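Local atomic coordinates of uncharacterized ACR, COG1565 superfamily (Burkholderia thailandensis, PDB entry 4F3N), a protein that is of unknown function but belongs to the S-adenosylmethionine-dependent methyltransferase superfamily and may methylate protein arginine side chains. Residues 201-206 and 279-284. Numbering follows the deposited sequence.
Sequences DALPER and VAFVRT
Leu203 meets Phe281 and Thr284 through a single methyl, CD1. That methyl lies 3.7 Å from Thr284 CG2 and 4.1 Å from Phe281 CE1. Leu203 sits in the loop between strands 197-200 and 207-208, and its two partners lie one helical turn apart on helix 276-288. The CA atoms of Leu203 and Thr284 are 8.4 Å apart, so side chains alone bridge the gap.

The CB of the leucine points at the helix. Its side chain crosses Phe281 at about a right angle and comes to the ring obliquely, at the CE1 corner. Phe281 swings its ring to this side with CG anti to the backbone N (chi1 177°). The ring also meets Phe144 and packs on Leu217 and Met220.

Thr284 divides its two branches by polarity. CG2, anti to the backbone N, faces the leucine. Thr284 OG1 donates a hydrogen bond of 2.9 Å to Ala280 O, one turn back. The same oxygen accepts the helical bond from Thr284 N, and the two donors reach it from opposite faces of its carbonyl plane. Beyond the contact, Leu203 also touches Met142, Val285 and Met288.

This small apolar packing at the surface of the Rossmann-type methyltransferase domain joins the loop after edge strand 197-200 to helix 276-288. With the threonine hydroxyl bonded within its own helix, the contact rests on shape and hydrophobicity, without directional bonds between the segments.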
ATOM      1  N   ASP A 201      -8.200 -13.720  -9.607  1.00 15.97           N
ATOM      2  CA  ASP A 201      -9.162 -13.463  -8.558  1.00 18.47           C
ATOM      3  C   ASP A 201      -8.549 -13.651  -7.147  1.00 18.79           C
ATOM      4  O   ASP A 201      -9.145 -13.231  -6.151  1.00 19.19           O
ATOM      5  CB  ASP A 201     -10.345 -14.415  -8.691  1.00 19.85           C
ATOM      6  CG  ASP A 201     -11.109 -14.213  -9.998  1.00 21.48           C
ATOM      7  OD1 ASP A 201     -10.844 -13.216 -10.677  1.00 22.36           O
ATOM      8  OD2 ASP A 201     -11.972 -15.041 -10.339  1.00 24.64           O
ATOM      9  N   ALA A 202      -7.398 -14.296  -7.077  1.00 19.08           N
ATOM     10  CA  ALA A 202      -6.721 -14.562  -5.804  1.00 19.78           C
ATOM     11  C   ALA A 202      -5.245 -14.791  -6.049  1.00 19.33           C
ATOM     12  O   ALA A 202      -4.846 -15.073  -7.165  1.00 19.05           O
ATOM     13  CB  ALA A 202      -7.334 -15.774  -5.136  1.00 21.16           C
ATOM     14  N   LEU A 203      -4.409 -14.664  -5.028  1.00 20.34           N
ATOM     15  CA  LEU A 203      -3.017 -15.055  -5.216  1.00 19.19           C
ATOM     16  C   LEU A 203      -2.962 -16.554  -5.578  1.00 18.93           C
ATOM     17  O   LEU A 203      -3.672 -17.370  -4.979  1.00 20.38           O
ATOM     18  CB  LEU A 203      -2.197 -14.793  -3.955  1.00 18.90           C
ATOM     19  CG  LEU A 203      -2.002 -13.350  -3.499  1.00 18.42           C
ATOM     20  CD1 LEU A 203      -1.386 -13.297  -2.103  1.00 18.67           C
ATOM     21  CD2 LEU A 203      -1.161 -12.577  -4.505  1.00 19.17           C
ATOM     22  N   PRO A 204      -2.109 -16.938  -6.540  1.00 18.63           N
ATOM     23  CA  PRO A 204      -1.871 -18.371  -6.821  1.00 18.43           C
ATOM     24  C   PRO A 204      -1.059 -19.039  -5.682  1.00 18.45           C
ATOM     25  O   PRO A 204      -0.502 -18.326  -4.845  1.00 18.04           O
ATOM     26  CB  PRO A 204      -1.056 -18.325  -8.105  1.00 19.10           C
ATOM     27  CG  PRO A 204      -0.239 -17.101  -7.930  1.00 17.98           C
ATOM     28  CD  PRO A 204      -1.169 -16.088  -7.297  1.00 17.96           C
ATOM     29  N   GLU A 205      -1.017 -20.372  -5.666  1.00 18.73           N
ATOM     30  CA  GLU A 205      -0.258 -21.120  -4.636  1.00 19.05           C
ATOM     31  C   GLU A 205       1.236 -20.910  -4.777  1.00 18.80           C
ATOM     32  O   GLU A 205       1.981 -20.884  -3.785  1.00 18.80           O
ATOM     33  CB  GLU A 205      -0.602 -22.616  -4.721  1.00 20.37           C
ATOM     34  N   ARG A 206       1.681 -20.759  -6.018  1.00 18.02           N
ATOM     35  CA  ARG A 206       3.099 -20.618  -6.315  1.00 17.29           C
ATOM     36  C   ARG A 206       3.295 -19.618  -7.425  1.00 15.88           C
ATOM     37  O   ARG A 206       2.454 -19.478  -8.334  1.00 16.75           O
ATOM     38  CB  ARG A 206       3.728 -21.964  -6.703  1.00 18.35           C
ATOM     39  N   VAL A 279       0.628  -7.848   7.500  1.00  9.63           N
ATOM     40  CA  VAL A 279       1.554  -8.902   7.858  1.00 10.23           C
ATOM     41  C   VAL A 279       1.132 -10.262   7.240  1.00  9.73           C
ATOM     42  O   VAL A 279       1.961 -10.998   6.651  1.00 10.04           O
ATOM     43  CB  VAL A 279       1.771  -8.948   9.422  1.00 10.65           C
ATOM     44  CG1 VAL A 279       2.375 -10.267   9.867  1.00 11.56           C
ATOM     45  CG2 VAL A 279       2.660  -7.778   9.840  1.00 11.71           C
ATOM     46  N   ALA A 280      -0.156 -10.591   7.366  1.00  9.37           N
ATOM     47  CA  ALA A 280      -0.724 -11.825   6.860  1.00  9.31           C
ATOM     48  C   ALA A 280      -0.503 -11.869   5.378  1.00  9.31           C
ATOM     49  O   ALA A 280      -0.125 -12.910   4.830  1.00  9.19           O
ATOM     50  CB  ALA A 280      -2.215 -11.892   7.158  1.00  9.06           C
ATOM     51  N   PHE A 281      -0.715 -10.716   4.733  1.00  9.30           N
ATOM     52  CA  PHE A 281      -0.537 -10.621   3.264  1.00  9.39           C
ATOM     53  C   PHE A 281       0.889 -10.846   2.817  1.00  9.32           C
ATOM     54  O   PHE A 281       1.137 -11.620   1.897  1.00  9.13           O
ATOM     55  CB  PHE A 281      -1.024  -9.255   2.795  1.00  9.26           C
ATOM     56  CG  PHE A 281      -0.837  -9.001   1.317  1.00  9.80           C
ATOM     57  CD1 PHE A 281      -1.655  -9.617   0.382  1.00 10.85           C
ATOM     58  CD2 PHE A 281       0.139  -8.144   0.870  1.00 10.50           C
ATOM     59  CE1 PHE A 281      -1.469  -9.403  -0.978  1.00 11.38           C
ATOM     60  CE2 PHE A 281       0.296  -7.896  -0.505  1.00 10.94           C
ATOM     61  CZ  PHE A 281      -0.500  -8.526  -1.411  1.00 10.73           C
ATOM     62  N   VAL A 282       1.840 -10.207   3.484  1.00  9.19           N
ATOM     63  CA  VAL A 282       3.247 -10.376   3.148  1.00  9.28           C
ATOM     64  C   VAL A 282       3.714 -11.813   3.404  1.00 10.25           C
ATOM     65  O   VAL A 282       4.426 -12.392   2.583  1.00  9.36           O
ATOM     66  CB  VAL A 282       4.118  -9.335   3.841  1.00  9.14           C
ATOM     67  CG1 VAL A 282       5.649  -9.608   3.670  1.00  9.32           C
ATOM     68  CG2 VAL A 282       3.741  -7.963   3.291  1.00  8.86           C
ATOM     69  N   ARG A 283       3.241 -12.430   4.495  1.00 11.08           N
ATOM     70  CA  ARG A 283       3.559 -13.834   4.700  1.00 12.59           C
ATOM     71  C   ARG A 283       3.071 -14.659   3.532  1.00 11.99           C
ATOM     72  O   ARG A 283       3.793 -15.540   3.089  1.00 12.66           O
ATOM     73  CB  ARG A 283       2.947 -14.353   5.994  1.00 14.22           C
ATOM     74  CG  ARG A 283       3.607 -13.778   7.231  1.00 16.35           C
ATOM     75  CD  ARG A 283       2.942 -14.350   8.469  1.00 19.48           C
ATOM     76  NE  ARG A 283       3.611 -13.939   9.696  1.00 23.02           N
ATOM     77  CZ  ARG A 283       3.085 -14.028  10.916  1.00 26.41           C
ATOM     78  NH1 ARG A 283       1.862 -14.524  11.110  1.00 30.42           N
ATOM     79  NH2 ARG A 283       3.807 -13.654  11.968  1.00 29.12           N
ATOM     80  N   THR A 284       1.838 -14.422   3.094  1.00 11.66           N
ATOM     81  CA  THR A 284       1.224 -15.220   2.035  1.00 11.47           C
ATOM     82  C   THR A 284       1.997 -15.034   0.735  1.00 11.09           C
ATOM     83  O   THR A 284       2.266 -15.987   0.036  1.00 10.99           O
ATOM     84  CB  THR A 284      -0.268 -14.854   1.849  1.00 11.33           C
ATOM     85  OG1 THR A 284      -0.971 -15.118   3.095  1.00 11.72           O
ATOM     86  CG2 THR A 284      -0.877 -15.588   0.704  1.00 12.22           C
TER